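Local atomic coordinates of cyclopropane mycolic acid synthase MmaA2 (Mycobacterium tuberculosis, PDB entry 1TPY), a protein that converts a double bond of mycolic acids into a cis cyclopropane ring by transferring a methylene group from S-adenosyl-L-methionine. Residues E124-P129 with H155-P160; T185-R190 with A270-V275; T197-G202 with Y259-K264. All coordinates share one frame; numbering follows the deposited sequence.

Contact 1: residues E124-P129 with H155-P160. With SAH (S-adenosyl-L-homocysteine), chain C.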
# COMPACT_ATOMS: atom_id res chain seq x y z
N GLU A 124 -5.08 -1.53 -14.59
CA GLU A 124 -5.01 -1.91 -15.99
C GLU A 124 -6.37 -1.95 -16.68
O GLU A 124 -6.46 -1.90 -17.90
CB GLU A 124 -4.24 -3.24 -16.18
CG GLU A 124 -4.46 -4.33 -15.14
CD GLU A 124 -3.57 -4.19 -13.89
OE1 GLU A 124 -3.89 -3.36 -13.01
OE2 GLU A 124 -2.56 -4.92 -13.79
N GLN A 125 -7.44 -2.00 -15.89
CA GLN A 125 -8.79 -2.04 -16.43
C GLN A 125 -9.51 -0.70 -16.26
O GLN A 125 -10.67 -0.56 -16.63
CB GLN A 125 -9.60 -3.13 -15.73
CG GLN A 125 -9.14 -4.55 -16.03
CD GLN A 125 -9.77 -5.58 -15.10
OE1 GLN A 125 -10.10 -6.68 -15.52
NE2 GLN A 125 -9.92 -5.22 -13.83
N PHE A 126 -8.80 0.28 -15.70
CA PHE A 126 -9.38 1.60 -15.46
C PHE A 126 -8.82 2.63 -16.45
O PHE A 126 -7.61 2.74 -16.62
CB PHE A 126 -9.07 2.03 -14.03
CG PHE A 126 -9.92 3.16 -13.54
CD1 PHE A 126 -11.23 2.94 -13.16
CD2 PHE A 126 -9.40 4.45 -13.47
CE1 PHE A 126 -12.03 3.98 -12.70
CE2 PHE A 126 -10.18 5.50 -13.02
CZ PHE A 126 -11.50 5.27 -12.63
N ASN A 127 -9.71 3.39 -17.09
CA ASN A 127 -9.30 4.40 -18.06
C ASN A 127 -10.05 5.72 -17.93
O ASN A 127 -10.00 6.56 -18.83
CB ASN A 127 -9.48 3.88 -19.49
CG ASN A 127 -8.59 2.69 -19.79
OD1 ASN A 127 -8.96 1.54 -19.56
ND2 ASN A 127 -7.40 2.97 -20.29
N GLU A 128 -10.75 5.90 -16.81
CA GLU A 128 -11.52 7.12 -16.57
C GLU A 128 -10.64 8.31 -16.19
O GLU A 128 -9.63 8.16 -15.52
CB GLU A 128 -12.53 6.89 -15.46
CG GLU A 128 -13.62 5.89 -15.76
CD GLU A 128 -14.62 5.80 -14.63
OE1 GLU A 128 -14.61 6.72 -13.78
OE2 GLU A 128 -15.42 4.85 -14.60
N PRO A 129 -11.03 9.52 -16.62
CA PRO A 129 -10.23 10.69 -16.26
C PRO A 129 -10.41 10.97 -14.77
O PRO A 129 -11.52 10.86 -14.25
CB PRO A 129 -10.84 11.80 -17.13
CG PRO A 129 -11.41 11.06 -18.30
CD PRO A 129 -12.03 9.85 -17.65
N HIS A 155 -0.51 8.63 -16.10
CA HIS A 155 -0.20 9.85 -16.83
C HIS A 155 -1.34 10.15 -17.80
O HIS A 155 -1.73 11.30 -18.00
CB HIS A 155 1.13 9.66 -17.58
CG HIS A 155 1.71 10.93 -18.13
ND1 HIS A 155 1.22 11.55 -19.26
CD2 HIS A 155 2.74 11.70 -17.70
CE1 HIS A 155 1.92 12.64 -19.51
NE2 HIS A 155 2.85 12.75 -18.57
N LYS A 156 -1.89 9.09 -18.39
CA LYS A 156 -2.98 9.23 -19.34
C LYS A 156 -4.26 9.77 -18.70
O LYS A 156 -4.89 10.68 -19.23
CB LYS A 156 -3.27 7.88 -20.00
CG LYS A 156 -4.29 7.93 -21.13
CD LYS A 156 -3.77 8.77 -22.29
CE LYS A 156 -4.64 8.64 -23.53
NZ LYS A 156 -4.06 9.39 -24.70
N ILE A 157 -4.64 9.21 -17.55
CA ILE A 157 -5.88 9.64 -16.90
C ILE A 157 -5.83 10.91 -16.07
O ILE A 157 -6.88 11.45 -15.71
CB ILE A 157 -6.49 8.50 -16.04
CG1 ILE A 157 -5.62 8.22 -14.81
CG2 ILE A 157 -6.61 7.23 -16.88
CD1 ILE A 157 -6.18 7.12 -13.92
N LEU A 158 -4.64 11.40 -15.76
CA LEU A 158 -4.50 12.62 -14.97
C LEU A 158 -4.59 13.88 -15.83
O LEU A 158 -4.25 13.86 -17.01
CB LEU A 158 -3.15 12.64 -14.24
CG LEU A 158 -3.00 11.82 -12.97
CD1 LEU A 158 -1.55 11.88 -12.50
CD2 LEU A 158 -3.94 12.34 -11.91
N PRO A 159 -5.05 14.99 -15.24
CA PRO A 159 -5.14 16.23 -16.02
C PRO A 159 -3.72 16.71 -16.31
O PRO A 159 -2.76 16.16 -15.76
CB PRO A 159 -5.92 17.16 -15.09
CG PRO A 159 -5.49 16.69 -13.73
CD PRO A 159 -5.53 15.19 -13.86
N PRO A 160 -3.56 17.72 -17.17
CA PRO A 160 -2.22 18.23 -17.51
C PRO A 160 -1.34 18.65 -16.33
O PRO A 160 -0.11 18.59 -16.41
CB PRO A 160 -2.52 19.38 -18.46
CG PRO A 160 -3.89 19.82 -18.06
CD PRO A 160 -4.60 18.52 -17.84
N SAH C . -3.83 1.23 -0.02
CA SAH C . -4.36 0.46 1.12
CB SAH C . -4.22 -1.06 0.89
CG SAH C . -2.83 -1.63 0.60
SD SAH C . -2.82 -3.42 0.37
C SAH C . -3.65 0.85 2.41
O SAH C . -2.65 1.60 2.34
OXT SAH C . -4.08 0.40 3.49
C5' SAH C . -2.49 -3.58 -1.41
C4' SAH C . -3.71 -3.12 -2.23
O4' SAH C . -3.39 -2.89 -3.62
C3' SAH C . -4.86 -4.11 -2.22
O3' SAH C . -6.10 -3.39 -2.06
C2' SAH C . -4.77 -4.77 -3.56
O2' SAH C . -6.03 -5.35 -3.96
C1' SAH C . -4.33 -3.63 -4.41
N9 SAH C . -3.72 -4.02 -5.75
C8 SAH C . -2.70 -4.86 -6.07
N7 SAH C . -2.41 -4.98 -7.32
C5 SAH C . -3.34 -4.13 -7.92
C6 SAH C . -3.62 -3.76 -9.26
N6 SAH C . -2.93 -4.24 -10.30
N1 SAH C . -4.64 -2.87 -9.50
C2 SAH C . -5.34 -2.37 -8.45
N3 SAH C . -5.18 -2.64 -7.15
C4 SAH C . -4.15 -3.54 -6.95
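Ile157 packs against the loop residues Phe126 to Pro129 and accounts for just over half of the 177 Å² buried between the two segments. Its two branches meet different things. Ile157 CD1 makes the apolar contact, coming up at the edge of the Phe126 ring, near the ring plane, 4.2 Å from Phe126 CD2, while the other branch, CG2, packs on the backbone, 3.9 Å from the carbonyl carbon of Asn127. The split follows from the first torsion: CG1 sits between the backbone N and the carbonyl carbon (chi1 69°), which puts CG2 beside the backbone N.

The carbonyl O of Glu128 packs closely on the same side chain, 3.2 Å from Ile157 CB. The weak polar element is a CH...O contact, in which the carbonyl O of Ile157 lies 3.5 Å from Pro129 CA. No hydrogen bond crosses between the segments, but a backbone bond joins Ile157 to Val130, just beyond the loop segment.

The ligand is held at the other end of the loop. Glu124 OE1 accepts from N6 of S-adenosyl-L-homocysteine at 3.0 Å and 172°, a nearly straight bond that recognises the adenine amino group. A salt bridge from OE2 to Arg146 probably steadies the carboxylate, and Arg153 donates to the carbonyls of Glu124 and Phe126.

The loop links strand 116-120 to strand 132-136 of the Rossmann-like methyltransferase sheet, where Glu128 forms a salt bridge with Arg117. Phe126 rests on Leu69, Val91 and Leu93 of strands 67-71 and 89-94; Ile157, at the end of helix 147-157, covers Leu69 and Ile133.

Contact 2: residues T185-R190 with A270-V275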
# COMPACT_ATOMS: atom_id res chain seq x y z
N THR A 185 22.61 -12.79 3.50
CA THR A 185 22.59 -14.01 4.29
C THR A 185 21.61 -15.05 3.77
O THR A 185 20.68 -14.74 3.03
CB THR A 185 22.20 -13.70 5.74
OG1 THR A 185 20.84 -13.26 5.79
CG2 THR A 185 23.11 -12.60 6.31
N LEU A 186 21.83 -16.30 4.17
CA LEU A 186 20.96 -17.38 3.75
C LEU A 186 19.56 -17.12 4.30
O LEU A 186 18.56 -17.38 3.63
CB LEU A 186 21.48 -18.73 4.26
CG LEU A 186 22.21 -19.55 3.19
CD1 LEU A 186 23.33 -18.73 2.56
CD2 LEU A 186 22.76 -20.83 3.82
N TRP A 187 19.49 -16.57 5.51
CA TRP A 187 18.21 -16.27 6.12
C TRP A 187 17.44 -15.27 5.26
O TRP A 187 16.24 -15.42 5.06
CB TRP A 187 18.38 -15.68 7.53
CG TRP A 187 17.08 -15.15 8.06
CD1 TRP A 187 16.06 -15.87 8.61
CD2 TRP A 187 16.62 -13.80 7.96
NE1 TRP A 187 14.98 -15.05 8.86
CE2 TRP A 187 15.30 -13.77 8.47
CE3 TRP A 187 17.19 -12.61 7.49
CZ2 TRP A 187 14.54 -12.60 8.52
CZ3 TRP A 187 16.43 -11.44 7.54
CH2 TRP A 187 15.12 -11.45 8.05
N LEU A 188 18.14 -14.26 4.75
CA LEU A 188 17.51 -13.24 3.92
C LEU A 188 16.87 -13.85 2.68
O LEU A 188 15.68 -13.64 2.42
CB LEU A 188 18.52 -12.18 3.47
CG LEU A 188 17.98 -11.15 2.47
CD1 LEU A 188 16.88 -10.33 3.13
CD2 LEU A 188 19.09 -10.23 2.00
N ALA A 189 17.66 -14.59 1.92
CA ALA A 189 17.16 -15.22 0.71
C ALA A 189 16.00 -16.13 1.07
O ALA A 189 14.96 -16.13 0.41
CB ALA A 189 18.27 -16.02 0.04
N ARG A 190 16.18 -16.90 2.14
CA ARG A 190 15.16 -17.83 2.60
C ARG A 190 13.87 -17.10 2.99
O ARG A 190 12.77 -17.53 2.62
CB ARG A 190 15.70 -18.61 3.80
CG ARG A 190 14.93 -19.86 4.15
CD ARG A 190 15.62 -20.55 5.31
NE ARG A 190 17.05 -20.69 5.06
CZ ARG A 190 17.94 -21.02 5.99
NH1 ARG A 190 17.55 -21.25 7.24
NH2 ARG A 190 19.22 -21.13 5.67
N ALA A 270 9.82 -6.83 9.93
CA ALA A 270 10.24 -5.82 10.88
C ALA A 270 11.77 -5.80 10.95
O ALA A 270 12.38 -4.74 11.11
CB ALA A 270 9.65 -6.11 12.27
N LYS A 271 12.38 -6.97 10.83
CA LYS A 271 13.84 -7.06 10.86
C LYS A 271 14.41 -6.44 9.58
O LYS A 271 15.41 -5.70 9.62
CB LYS A 271 14.31 -8.51 11.00
CG LYS A 271 15.82 -8.67 10.95
CD LYS A 271 16.26 -10.12 11.11
CE LYS A 271 17.76 -10.26 10.89
NZ LYS A 271 18.28 -11.60 11.29
N LEU A 272 13.79 -6.73 8.45
CA LEU A 272 14.25 -6.18 7.18
C LEU A 272 14.38 -4.66 7.24
O LEU A 272 15.42 -4.11 6.86
CB LEU A 272 13.31 -6.58 6.04
CG LEU A 272 13.28 -8.09 5.73
CD1 LEU A 272 12.42 -8.33 4.51
CD2 LEU A 272 14.71 -8.60 5.49
N PHE A 273 13.35 -3.98 7.73
CA PHE A 273 13.39 -2.51 7.81
C PHE A 273 14.33 -2.05 8.92
O PHE A 273 15.02 -1.04 8.78
CB PHE A 273 11.99 -1.93 8.06
CG PHE A 273 11.06 -2.08 6.90
CD1 PHE A 273 10.22 -3.18 6.79
CD2 PHE A 273 11.05 -1.13 5.87
CE1 PHE A 273 9.39 -3.34 5.69
CE2 PHE A 273 10.22 -1.29 4.77
CZ PHE A 273 9.39 -2.40 4.68
N ARG A 274 14.34 -2.78 10.03
CA ARG A 274 15.19 -2.43 11.16
C ARG A 274 16.65 -2.48 10.74
O ARG A 274 17.42 -1.56 11.03
CB ARG A 274 14.94 -3.39 12.32
CG ARG A 274 15.59 -2.97 13.62
CD ARG A 274 15.35 -3.99 14.72
NE ARG A 274 13.93 -4.19 14.97
CZ ARG A 274 13.31 -5.36 14.86
NH1 ARG A 274 12.01 -5.44 15.11
NH2 ARG A 274 13.98 -6.45 14.51
N VAL A 275 17.04 -3.56 10.07
CA VAL A 275 18.41 -3.72 9.59
C VAL A 275 18.66 -2.72 8.47
O VAL A 275 19.73 -2.11 8.40
CB VAL A 275 18.65 -5.14 9.04
CG1 VAL A 275 20.06 -5.25 8.47
CG2 VAL A 275 18.44 -6.17 10.16
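Trp187 meets Lys271 and Leu272 where two helices of the mostly helical layer beside the Rossmann-like sheet pass each other. The axes of 186-190 and 270-275 come no closer than 12.2 Å, at a signed crossing angle of -128°, so side chains, and no backbone, make the contact.

In the first shell, the lysine runs over one face of the indole. Its NZ stands 4.2 Å from the centroid of the Trp187 six-membered ring, 15° off the normal, a cation-pi contact. The aliphatic arm adds a CH-pi contact through CE, and Lys271 CD is 3.5 Å from Trp187 CH2. This reach depends on a fully extended chain. The lysine and the indole lie alongside, pointing opposite ways.

On the buried side Leu272 touches both partners through one methyl: CD2 lies 3.9 Å from Trp187 CH2 and 3.6 Å from Leu188 CD1.

Further out, the Phe191 ring meets that of Trp187 with the planes nearly parallel, and Tyr277 touches both Leu188 and Leu272. Leu272 also abuts Ile278 of strand 278-286, and its side chain lies about 4 Å from the bound cetyl-trimethyl-ammonium, whose pocket includes the adjacent Phe273.

The start of helix 186-199 is fixed by Thr185 at the N-cap: its OG1 accepts from Leu188 N at 3.1 Å, with an angle of 154° at the hydrogen.

Contact 3: residues T197-G202 with Y259-K264. With 16A (cetyl-trimethyl-ammonium), chain D.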
# COMPACT_ATOMS: atom_id res chain seq x y z
N THR A 197 6.37 -17.01 -1.54
CA THR A 197 5.67 -18.29 -1.61
C THR A 197 4.43 -18.41 -0.74
O THR A 197 3.42 -18.97 -1.17
CB THR A 197 6.64 -19.45 -1.26
OG1 THR A 197 7.70 -19.49 -2.22
CG2 THR A 197 5.91 -20.78 -1.26
N GLU A 198 4.48 -17.88 0.48
CA GLU A 198 3.35 -18.00 1.39
C GLU A 198 2.63 -16.72 1.78
O GLU A 198 1.57 -16.77 2.40
CB GLU A 198 3.80 -18.70 2.68
CG GLU A 198 4.68 -19.93 2.48
CD GLU A 198 4.99 -20.65 3.78
OE1 GLU A 198 6.07 -21.29 3.87
OE2 GLU A 198 4.16 -20.60 4.71
N ILE A 199 3.19 -15.56 1.43
CA ILE A 199 2.59 -14.29 1.83
C ILE A 199 2.12 -13.40 0.69
O ILE A 199 0.94 -13.06 0.60
CB ILE A 199 3.56 -13.48 2.72
CG1 ILE A 199 4.14 -14.38 3.82
CG2 ILE A 199 2.84 -12.28 3.33
CD1 ILE A 199 3.08 -14.99 4.74
N PHE A 200 3.06 -13.01 -0.17
CA PHE A 200 2.75 -12.14 -1.29
C PHE A 200 3.19 -12.70 -2.64
O PHE A 200 4.14 -12.20 -3.24
CB PHE A 200 3.40 -10.78 -1.10
CG PHE A 200 2.88 -10.02 0.09
CD1 PHE A 200 3.75 -9.60 1.10
CD2 PHE A 200 1.53 -9.71 0.19
CE1 PHE A 200 3.26 -8.89 2.20
CE2 PHE A 200 1.04 -9.00 1.28
CZ PHE A 200 1.91 -8.59 2.29
N PRO A 201 2.52 -13.74 -3.13
CA PRO A 201 2.93 -14.27 -4.43
C PRO A 201 2.86 -13.12 -5.44
O PRO A 201 1.97 -12.27 -5.36
CB PRO A 201 1.88 -15.34 -4.72
CG PRO A 201 1.53 -15.83 -3.35
CD PRO A 201 1.45 -14.56 -2.53
N GLY A 202 3.81 -13.09 -6.38
CA GLY A 202 3.82 -12.03 -7.37
C GLY A 202 4.38 -10.72 -6.84
O GLY A 202 4.57 -9.77 -7.59
N TYR A 259 -1.61 -18.59 11.84
CA TYR A 259 -1.16 -17.69 12.88
C TYR A 259 0.36 -17.57 12.82
O TYR A 259 0.90 -16.47 12.71
CB TYR A 259 -1.55 -18.22 14.26
CG TYR A 259 -0.87 -17.48 15.39
CD1 TYR A 259 -1.27 -16.19 15.75
CD2 TYR A 259 0.23 -18.04 16.05
CE1 TYR A 259 -0.60 -15.48 16.74
CE2 TYR A 259 0.91 -17.33 17.03
CZ TYR A 259 0.49 -16.06 17.37
OH TYR A 259 1.16 -15.36 18.36
N GLU A 260 1.04 -18.72 12.87
CA GLU A 260 2.50 -18.74 12.83
C GLU A 260 3.04 -18.18 11.52
O GLU A 260 4.08 -17.51 11.50
CB GLU A 260 3.03 -20.17 13.05
CG GLU A 260 2.73 -20.75 14.43
CD GLU A 260 3.39 -19.98 15.58
OE1 GLU A 260 3.07 -20.28 16.75
OE2 GLU A 260 4.24 -19.10 15.33
N ARG A 261 2.35 -18.44 10.41
CA ARG A 261 2.79 -17.93 9.12
C ARG A 261 2.84 -16.40 9.14
O ARG A 261 3.83 -15.80 8.74
CB ARG A 261 1.84 -18.42 8.02
CG ARG A 261 2.18 -17.89 6.63
CD ARG A 261 1.90 -18.95 5.58
NE ARG A 261 0.50 -19.33 5.53
CZ ARG A 261 0.06 -20.59 5.44
NH1 ARG A 261 0.92 -21.59 5.39
NH2 ARG A 261 -1.24 -20.83 5.39
N TYR A 262 1.77 -15.77 9.63
CA TYR A 262 1.73 -14.32 9.69
C TYR A 262 2.68 -13.72 10.73
O TYR A 262 3.26 -12.66 10.50
CB TYR A 262 0.29 -13.83 9.91
CG TYR A 262 -0.46 -13.67 8.61
CD1 TYR A 262 -0.79 -14.78 7.83
CD2 TYR A 262 -0.77 -12.40 8.10
CE1 TYR A 262 -1.41 -14.64 6.58
CE2 TYR A 262 -1.38 -12.25 6.85
CZ TYR A 262 -1.70 -13.37 6.10
OH TYR A 262 -2.31 -13.23 4.87
N MET A 263 2.85 -14.40 11.87
CA MET A 263 3.78 -13.90 12.88
C MET A 263 5.19 -13.95 12.30
O MET A 263 6.00 -13.06 12.52
CB MET A 263 3.72 -14.75 14.15
CG MET A 263 2.45 -14.56 14.97
SD MET A 263 2.12 -12.83 15.37
CE MET A 263 3.51 -12.47 16.45
N LYS A 264 5.47 -15.01 11.55
CA LYS A 264 6.78 -15.18 10.92
C LYS A 264 6.98 -14.06 9.89
O LYS A 264 8.06 -13.48 9.79
CB LYS A 264 6.85 -16.54 10.22
CG LYS A 264 8.16 -16.80 9.46
CD LYS A 264 8.16 -18.18 8.82
CE LYS A 264 9.38 -18.39 7.94
NZ LYS A 264 9.41 -19.78 7.36
C1 16A D . 4.47 -5.22 5.61
C2 16A D . 4.97 -5.90 4.34
C3 16A D . 6.50 -5.78 4.23
C4 16A D . 7.13 -6.45 3.01
C5 16A D . 8.65 -6.24 3.06
C6 16A D . 9.44 -6.86 1.89
C7 16A D . 9.43 -8.40 1.72
C8 16A D . 9.80 -8.97 0.33
C9 16A D . 9.06 -8.39 -0.90
C10 16A D . 7.53 -8.63 -0.96
C11 16A D . 6.73 -7.69 -1.89
C12 16A D . 5.22 -7.63 -1.62
C13 16A D . 4.82 -6.37 -0.84
C14 16A D . 3.33 -6.37 -0.50
C15 16A D . 3.10 -5.23 0.50
C16 16A D . 1.63 -5.30 0.98
N1 16A D . 0.95 -4.40 2.00
C17 16A D . -0.31 -4.52 2.47
C18 16A D . 1.78 -4.31 3.27
C19 16A D . 0.93 -2.99 1.46
O HOH W 1 6.63 -21.36 6.76
O HOH W 2 3.28 -22.46 6.46
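The Arg261 guanidinium takes Glu198 OE2 at its edge, near its plane, while the carboxylate plane is turned 73° from it. The planes are too far from coplanar for a flat two-pronged pair: a single weak hydrogen bond runs from Arg261 NH1 to Glu198 OE2, 3.5 Å long with an angle of 159°, and forms part of a salt bridge. A second flat group, the Phe200 ring, is sandwiched. Ile199 CG2 lies above one face, offset toward the rim, and C14 of the cetyl-trimethyl-ammonium chain lies 3.5 Å above the centre of the opposite face. Phe200 CZ also approaches the ligand's C16 to 3.6 Å.

Arg261 reaches Glu198 through a bent chain. CG leaves anti to the backbone N (chi1 178°), and bends at chi2 and chi3 bring CD alongside the glutamate, 3.5 Å from Glu198 CB. On the apolar side Ile199 CD1 touches Arg261 CG at 3.6 Å.

Water extends the polar link. One molecule donates to Glu198 OE2 at 2.7 Å and accepts weakly from Arg261 NH1; another donates to Glu198 OE1 and accepts from Lys264 NZ at 3.3 Å. Lys264 additionally makes a cation-pi contact with Phe194, and Arg261 has a weak, long ion pair with Glu257.

On the buried side, Phe200 and Tyr262 both meet His15 and Tyr265, and His15 ND1 is hydrogen-bonded to the carbonyl O of Ile199. The chemistry thus divides in two: a partly hydrated charge pair joins helices 186-199 and 256-275 at the surface, while Phe200 lines the pocket that holds the detergent, consistent with a site for a lipid acyl chain.

Contacts 2 and 3 join the same two helices, 186-199 and 256-275, at successive places: their centres are 14 Å apart and their nearest atoms about 6 Å. Both segments of contact 3 fall between those of contact 2 in sequence, as expected when two helices run in broadly opposing directions. Contact 1 closes earlier in the chain and lies on the opposite side of the chain's centre, its own centre 37 Å from that of contact 2 and 33 Å from that of contact 3. Glu124 of contact 1 binds the cofactor product, whereas Phe200 of contact 3 and Phe273 of segment 270-275 touch the detergent, so the two sides of the molecule serve different ligands.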